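Local coordinates for cellulase CEL9M (Clostridium cellulolyticum, PDB 1IA6), which probably catalyses the endohydrolysis of (1->4)-beta-D-glucosidic linkages in cellulose and related beta-D-glucans, as a family 9 glycoside hydrolase, at residues G53-A57 and G58-K62; P362-R365 and A366-G369; F16-A19 and N20-G23. All blocks are in the same frame, centred on the assembly; numbering follows the deposited sequence.

Contact 1 of 3, residues G53-A57 and G58-K62. With ZN (zinc ion), chain C.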
loop_
_atom_site.group_PDB
_atom_site.type_symbol
_atom_site.label_atom_id
_atom_site.label_comp_id
_atom_site.label_asym_id
_atom_site.label_seq_id
_atom_site.Cartn_x
_atom_site.Cartn_y
_atom_site.Cartn_z
ATOM N N GLY A 53 -11.991 4.028 -6.742
ATOM C CA GLY A 53 -10.577 3.911 -6.448
ATOM C C GLY A 53 -10.128 5.013 -5.512
ATOM O O GLY A 53 -10.955 5.701 -4.907
ATOM N N TYR A 54 -8.817 5.202 -5.407
ATOM C CA TYR A 54 -8.272 6.202 -4.500
ATOM C C TYR A 54 -7.252 7.148 -5.109
ATOM O O TYR A 54 -6.491 6.772 -6.002
ATOM C CB TYR A 54 -7.581 5.517 -3.316
ATOM C CG TYR A 54 -8.463 4.673 -2.428
ATOM C CD1 TYR A 54 -8.858 3.391 -2.813
ATOM C CD2 TYR A 54 -8.847 5.129 -1.168
ATOM C CE1 TYR A 54 -9.605 2.583 -1.954
ATOM C CE2 TYR A 54 -9.591 4.335 -0.309
ATOM C CZ TYR A 54 -9.962 3.062 -0.705
ATOM O OH TYR A 54 -10.665 2.264 0.167
ATOM N N HIS A 55 -7.235 8.380 -4.604
ATOM C CA HIS A 55 -6.245 9.364 -5.029
ATOM C C HIS A 55 -4.954 8.762 -4.480
ATOM O O HIS A 55 -4.953 8.198 -3.383
ATOM C CB HIS A 55 -6.507 10.707 -4.350
ATOM C CG HIS A 55 -7.828 11.311 -4.704
ATOM N ND1 HIS A 55 -8.551 12.087 -3.822
ATOM C CD2 HIS A 55 -8.553 11.263 -5.845
ATOM C CE1 HIS A 55 -9.665 12.489 -4.405
ATOM N NE2 HIS A 55 -9.690 12.004 -5.634
ATOM N N ASP A 56 -3.860 8.900 -5.215
ATOM C CA ASP A 56 -2.594 8.312 -4.795
ATOM C C ASP A 56 -1.950 8.809 -3.502
ATOM O O ASP A 56 -1.622 8.013 -2.624
ATOM C CB ASP A 56 -1.561 8.431 -5.919
ATOM C CG ASP A 56 -0.276 7.690 -5.598
ATOM O OD1 ASP A 56 -0.331 6.451 -5.494
ATOM O OD2 ASP A 56 0.781 8.341 -5.438
ATOM N N ALA A 57 -1.748 10.115 -3.381
ATOM C CA ALA A 57 -1.087 10.638 -2.192
ATOM C C ALA A 57 -1.721 11.944 -1.743
ATOM O O ALA A 57 -2.818 11.948 -1.189
ATOM C CB ALA A 57 0.401 10.840 -2.490
ATOM N N GLY A 58 -1.015 13.045 -1.974
ATOM C CA GLY A 58 -1.538 14.351 -1.614
ATOM C C GLY A 58 -2.165 14.954 -2.855
ATOM O O GLY A 58 -2.756 16.036 -2.816
ATOM N N ASP A 59 -2.013 14.237 -3.967
ATOM C CA ASP A 59 -2.555 14.643 -5.253
ATOM C C ASP A 59 -3.810 13.826 -5.559
ATOM O O ASP A 59 -4.305 13.096 -4.701
ATOM C CB ASP A 59 -1.513 14.456 -6.364
ATOM C CG ASP A 59 -0.935 13.052 -6.398
ATOM O OD1 ASP A 59 -1.385 12.199 -5.609
ATOM O OD2 ASP A 59 -0.029 12.802 -7.222
ATOM N N HIS A 60 -4.306 13.917 -6.789
ATOM C CA HIS A 60 -5.538 13.225 -7.133
ATOM C C HIS A 60 -5.471 12.207 -8.261
ATOM O O HIS A 60 -6.491 11.656 -8.664
ATOM C CB HIS A 60 -6.610 14.274 -7.434
ATOM C CG HIS A 60 -6.836 15.234 -6.308
ATOM N ND1 HIS A 60 -7.067 16.579 -6.507
ATOM C CD2 HIS A 60 -6.866 15.043 -4.966
ATOM C CE1 HIS A 60 -7.226 17.174 -5.338
ATOM N NE2 HIS A 60 -7.109 16.264 -4.386
ATOM N N VAL A 61 -4.273 11.952 -8.767
ATOM C CA VAL A 61 -4.105 10.980 -9.839
ATOM C C VAL A 61 -4.216 9.562 -9.281
ATOM O O VAL A 61 -3.830 9.303 -8.140
ATOM C CB VAL A 61 -2.724 11.139 -10.509
ATOM C CG1 VAL A 61 -2.523 10.068 -11.580
ATOM C CG2 VAL A 61 -2.609 12.530 -11.114
ATOM N N LYS A 62 -4.762 8.651 -10.080
ATOM C CA LYS A 62 -4.872 7.261 -9.668
ATOM C C LYS A 62 -3.811 6.503 -10.466
ATOM O O LYS A 62 -3.989 6.229 -11.651
ATOM C CB LYS A 62 -6.287 6.735 -9.947
ATOM C CG LYS A 62 -7.350 7.572 -9.230
ATOM C CD LYS A 62 -8.760 6.992 -9.303
ATOM C CE LYS A 62 -9.376 7.152 -10.678
ATOM N NZ LYS A 62 -10.844 6.887 -10.633
HETATM ZN ZN ZN C . -11.362 12.000 -6.898
HETATM O O HOH W 1 1.617 10.822 -6.133
HETATM O O HOH W 2 -4.954 13.266 -2.084
#
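His-60 turns an edge of its imidazole toward the face of His-55 in a T-shaped pair, the ring centroids 4.7 Å apart and the planes at 54°. The touching atom is CD2 of His-60, which sits over one face of the His-55 ring, offset toward its rim, 3.6 Å from His-55 ND1. Beside it, CB of His-60 makes a CH-pi contact over the same ring. His-55 thus offers its flank to a neighbour while its tip does another job: NE2 binds the zinc ion at 2.1 Å, with Cys-22, Cys-38 and His-39 as the other ligands. Imidazole suits the place because a single flat group can both coordinate metal and stack.

The chain doubles back between the two histidines through Asp-Ala-Gly-Asp, a sequence signature of glycoside hydrolase family 9. Asp-56 N closes this loop by donating to Val-61 O at 3.0 Å. Within the bend, Asp-59 OD1 accepts from Ala-57 N at 3.1 Å, because CG of Asp-59 lies between its own backbone N and carbonyl carbon (chi1 53°), which swings the carboxylate back over the turn. A water donates to OD2 of both Asp-56 and Asp-59, whose protein partners at those oxygens are Tyr-204 and His-126. Another water joins the carbonyls of Ala-57 and Asp-59.

Farther out, Lys-62 lays CG against Tyr-54 O at 3.4 Å, and its long chain carries NZ to Gly-52 O and to a salt bridge with Asp-42. Gly-53 itself has a positive phi (75°), which glycine adopts easily, while Tyr-54 OH reaches Gln-97 O.

Contact 2 of 3, residues P362-R365 and A366-G369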
loop_
_atom_site.group_PDB
_atom_site.type_symbol
_atom_site.label_atom_id
_atom_site.label_comp_id
_atom_site.label_asym_id
_atom_site.label_seq_id
_atom_site.Cartn_x
_atom_site.Cartn_y
_atom_site.Cartn_z
ATOM N N PRO A 362 0.571 18.442 6.733
ATOM C CA PRO A 362 0.661 17.325 5.782
ATOM C C PRO A 362 0.532 17.800 4.331
ATOM O O PRO A 362 -0.239 18.712 4.039
ATOM C CB PRO A 362 -0.499 16.428 6.198
ATOM C CG PRO A 362 -1.525 17.426 6.691
ATOM C CD PRO A 362 -0.673 18.368 7.521
ATOM N N HIS A 363 1.300 17.192 3.431
ATOM C CA HIS A 363 1.236 17.552 2.018
ATOM C C HIS A 363 0.032 16.814 1.439
ATOM O O HIS A 363 0.170 15.773 0.800
ATOM C CB HIS A 363 2.519 17.122 1.306
ATOM C CG HIS A 363 2.598 17.577 -0.116
ATOM N ND1 HIS A 363 2.484 18.901 -0.479
ATOM C CD2 HIS A 363 2.779 16.885 -1.266
ATOM C CE1 HIS A 363 2.588 19.006 -1.793
ATOM N NE2 HIS A 363 2.768 17.797 -2.294
ATOM N N HIS A 364 -1.154 17.362 1.680
ATOM C CA HIS A 364 -2.398 16.745 1.233
ATOM C C HIS A 364 -3.393 17.854 0.889
ATOM O O HIS A 364 -3.790 18.640 1.749
ATOM C CB HIS A 364 -2.922 15.846 2.361
ATOM C CG HIS A 364 -4.062 14.957 1.970
ATOM N ND1 HIS A 364 -5.374 15.381 1.973
ATOM C CD2 HIS A 364 -4.091 13.654 1.603
ATOM C CE1 HIS A 364 -6.161 14.376 1.629
ATOM N NE2 HIS A 364 -5.407 13.316 1.400
ATOM N N ARG A 365 -3.795 17.914 -0.375
ATOM C CA ARG A 365 -4.710 18.956 -0.825
ATOM C C ARG A 365 -6.050 19.023 -0.096
ATOM O O ARG A 365 -6.440 20.089 0.382
ATOM C CB ARG A 365 -4.929 18.831 -2.337
ATOM C CG ARG A 365 -3.693 19.223 -3.140
ATOM C CD ARG A 365 -3.809 18.857 -4.610
ATOM N NE ARG A 365 -2.661 19.344 -5.373
ATOM C CZ ARG A 365 -1.426 18.860 -5.287
ATOM N NH1 ARG A 365 -1.147 17.853 -4.466
ATOM N NH2 ARG A 365 -0.459 19.391 -6.024
ATOM N N ALA A 366 -6.755 17.902 -0.004
ATOM C CA ALA A 366 -8.053 17.896 0.667
ATOM C C ALA A 366 -7.955 18.307 2.139
ATOM O O ALA A 366 -8.713 19.164 2.599
ATOM C CB ALA A 366 -8.701 16.518 0.547
ATOM N N ALA A 367 -7.024 17.703 2.874
ATOM C CA ALA A 367 -6.852 18.024 4.291
ATOM C C ALA A 367 -6.417 19.474 4.506
ATOM O O ALA A 367 -6.872 20.131 5.441
ATOM C CB ALA A 367 -5.832 17.074 4.931
ATOM N N ASN A 368 -5.537 19.972 3.642
ATOM C CA ASN A 368 -5.060 21.347 3.762
ATOM C C ASN A 368 -6.253 22.307 3.774
ATOM O O ASN A 368 -6.334 23.201 4.621
ATOM C CB ASN A 368 -4.106 21.671 2.613
ATOM C CG ASN A 368 -3.570 23.085 2.684
ATOM O OD1 ASN A 368 -4.045 23.972 1.985
ATOM N ND2 ASN A 368 -2.581 23.301 3.543
ATOM N N GLY A 369 -7.171 22.112 2.831
ATOM C CA GLY A 369 -8.376 22.921 2.767
ATOM C C GLY A 369 -8.289 24.332 2.213
ATOM O O GLY A 369 -9.293 25.046 2.200
HETATM O O HOH W 3 -1.271 21.140 5.088
#
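His-364 and Ala-367 are joined by a capping bond at the start of a short helix: Ala-367 N donates to His-364 ND1 at 3.0 Å. The N-H points almost straight at its acceptor (166°) and meets the imidazole at its edge, close to the ring plane. His-364 is the N-cap, a place usually taken by a small polar residue. Here the ring reaches it because CG stands opposite the backbone N (chi1 -170°), which carries ND1 round beside the first turn. The far nitrogen, NE2, bonds to Asn-20 OD1, a pairing consistent with the proton residing on NE2 while ND1 accepts.

Two backbone bonds supply the helical turn itself. Asn-368 N donates to His-364 O at 2.9 Å, and Gly-369 N to Arg-365 O at 3.3 Å. Gly-369 then leaves the helix with a positive phi of 77°, a conformation that glycine takes up easily.

The van der Waals contacts are made by methyl groups. Ala-366 CB lies 3.5 Å from His-364 CE1, and Ala-367 CB is 3.4 Å from His-364 ND1; alanine is small enough to sit this near the ring.

One water bridges the two segments, donating to Pro-362 O at 2.8 Å and accepting from Asn-368 ND2. The amide of Asn-368 is shared out, since its OD1 takes hydrogen bonds from Tyr-370 N and Trp-129 NE1.

Helix 365-368 lies among loops, with Ala-366 on Trp-34 and Arg-365 on Trp-129. The extended Arg-365 side chain gives NE to Tyr-128 O, beyond helix 122-125, and NH1 to Gly-58 O in the loop before strand 62-63, while the ring of His-363 meets Tyr-406 of helix 406-409.

Contact 3 of 3, residues F16-A19 and N20-G23. With ZN (zinc ion), chain C.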
loop_
_atom_site.group_PDB
_atom_site.type_symbol
_atom_site.label_atom_id
_atom_site.label_comp_id
_atom_site.label_asym_id
_atom_site.label_seq_id
_atom_site.Cartn_x
_atom_site.Cartn_y
_atom_site.Cartn_z
ATOM N N PHE A 16 -7.636 6.417 7.634
ATOM C CA PHE A 16 -6.914 7.297 6.719
ATOM C C PHE A 16 -7.378 7.182 5.268
ATOM O O PHE A 16 -7.551 8.186 4.584
ATOM C CB PHE A 16 -5.413 6.992 6.763
ATOM C CG PHE A 16 -4.653 7.553 5.596
ATOM C CD1 PHE A 16 -4.425 8.919 5.489
ATOM C CD2 PHE A 16 -4.202 6.715 4.577
ATOM C CE1 PHE A 16 -3.761 9.446 4.385
ATOM C CE2 PHE A 16 -3.538 7.233 3.471
ATOM C CZ PHE A 16 -3.317 8.599 3.373
ATOM N N PHE A 17 -7.571 5.955 4.798
ATOM C CA PHE A 17 -7.968 5.740 3.412
ATOM C C PHE A 17 -9.226 6.480 2.977
ATOM O O PHE A 17 -9.380 6.794 1.798
ATOM C CB PHE A 17 -8.069 4.238 3.147
ATOM C CG PHE A 17 -6.736 3.547 3.187
ATOM C CD1 PHE A 17 -5.882 3.594 2.088
ATOM C CD2 PHE A 17 -6.296 2.921 4.347
ATOM C CE1 PHE A 17 -4.608 3.032 2.145
ATOM C CE2 PHE A 17 -5.024 2.356 4.416
ATOM C CZ PHE A 17 -4.178 2.413 3.314
ATOM N N ASP A 18 -10.110 6.776 3.928
ATOM C CA ASP A 18 -11.333 7.517 3.628
ATOM C C ASP A 18 -10.996 8.893 3.043
ATOM O O ASP A 18 -11.755 9.439 2.240
ATOM C CB ASP A 18 -12.173 7.716 4.905
ATOM C CG ASP A 18 -13.148 6.576 5.159
ATOM O OD1 ASP A 18 -13.064 5.545 4.463
ATOM O OD2 ASP A 18 -14.001 6.716 6.069
ATOM N N ALA A 19 -9.860 9.456 3.441
ATOM C CA ALA A 19 -9.473 10.783 2.957
ATOM C C ALA A 19 -9.097 10.813 1.483
ATOM O O ALA A 19 -9.110 11.873 0.857
ATOM C CB ALA A 19 -8.314 11.332 3.790
ATOM N N ASN A 20 -8.759 9.655 0.927
ATOM C CA ASN A 20 -8.353 9.594 -0.473
ATOM C C ASN A 20 -9.352 8.948 -1.426
ATOM O O ASN A 20 -9.064 8.799 -2.616
ATOM C CB ASN A 20 -6.995 8.893 -0.581
ATOM C CG ASN A 20 -5.836 9.821 -0.238
ATOM O OD1 ASN A 20 -5.974 10.712 0.600
ATOM N ND2 ASN A 20 -4.688 9.610 -0.881
ATOM N N LYS A 21 -10.523 8.581 -0.919
ATOM C CA LYS A 21 -11.529 7.965 -1.776
ATOM C C LYS A 21 -11.913 8.909 -2.903
ATOM O O LYS A 21 -12.061 10.115 -2.704
ATOM C CB LYS A 21 -12.758 7.549 -0.959
ATOM C CG LYS A 21 -12.497 6.289 -0.146
ATOM C CD LYS A 21 -13.693 5.839 0.665
ATOM C CE LYS A 21 -13.358 4.551 1.413
ATOM N NZ LYS A 21 -14.438 4.128 2.338
ATOM N N CYS A 22 -12.062 8.341 -4.093
ATOM C CA CYS A 22 -12.388 9.102 -5.292
ATOM C C CYS A 22 -13.680 8.574 -5.908
ATOM O O CYS A 22 -14.004 7.395 -5.765
ATOM C CB CYS A 22 -11.233 8.953 -6.285
ATOM S SG CYS A 22 -11.321 9.907 -7.808
ATOM N N GLY A 23 -14.421 9.447 -6.583
ATOM C CA GLY A 23 -15.647 9.008 -7.221
ATOM C C GLY A 23 -16.939 9.571 -6.662
ATOM O O GLY A 23 -16.943 10.266 -5.642
HETATM ZN ZN ZN C . -11.362 12.000 -6.898
#
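Residues 16-19, which follow helix 6-15, keep helical backbone angles, and from Lys-21 on the chain straightens toward the zinc site, at one end of the family 9 (alpha/alpha)6 barrel. Ala-19 N reaches back to Phe-16 O at 2.9 Å and Asn-20 N to Phe-17 O at 3.1 Å, each three residues back, as in a 3-10 turn. The second donor lies above the carbonyl plane. A weak third bond joins Lys-21 N to Asp-18 O.

Across this turn Asp-18 and Lys-21 run side by side in the same direction, and the extended lysine chain brings NZ to Asp-18 OD1 in a salt bridge of 2.9 Å. The ammonium approaches from above the carboxylate plane and also donates to Gln-97 OE1, while Asp-18 OD2 pairs with Lys-93. Such multiple partners suit two charged residues that are buried.

Asparagine serves at position 20 because its amide both accepts and donates: OD1 accepts from His-364 NE2 and ND2 donates to His-55 O. Phe-16 and Phe-17 both pack on helix 413-429, with Phe-16 CD2 4.1 Å above the centre of the Phe-17 ring. In Cys-22, SG stands opposite the backbone N (chi1 -175°) and binds the zinc ion at 2.3 Å.

In the fold
Contacts 1 and 3 each give the zinc ion a ligand and lie with centres 8 Å apart. Their backbones probably pair twice, His-55 N with Asn-20 O at 2.7 Å and Gly-53 O with Cys-22 N at 3.0 Å. Contact 2, about 12 Å from either centre, meets both: His-364 NE2 lies 2.8 Å from Asn-20 OD1 in contact 3, and Arg-365 NH1 lies 2.9 Å from Gly-58 O in contact 1. Asn-20 therefore connects all three. Contact 2 has no zinc ligand, and the side chain of Ala-366 is about 9 Å from the metal, but the side chain of Arg-365 lies about 7 Å from that of Glu-410, a predicted active-site residue.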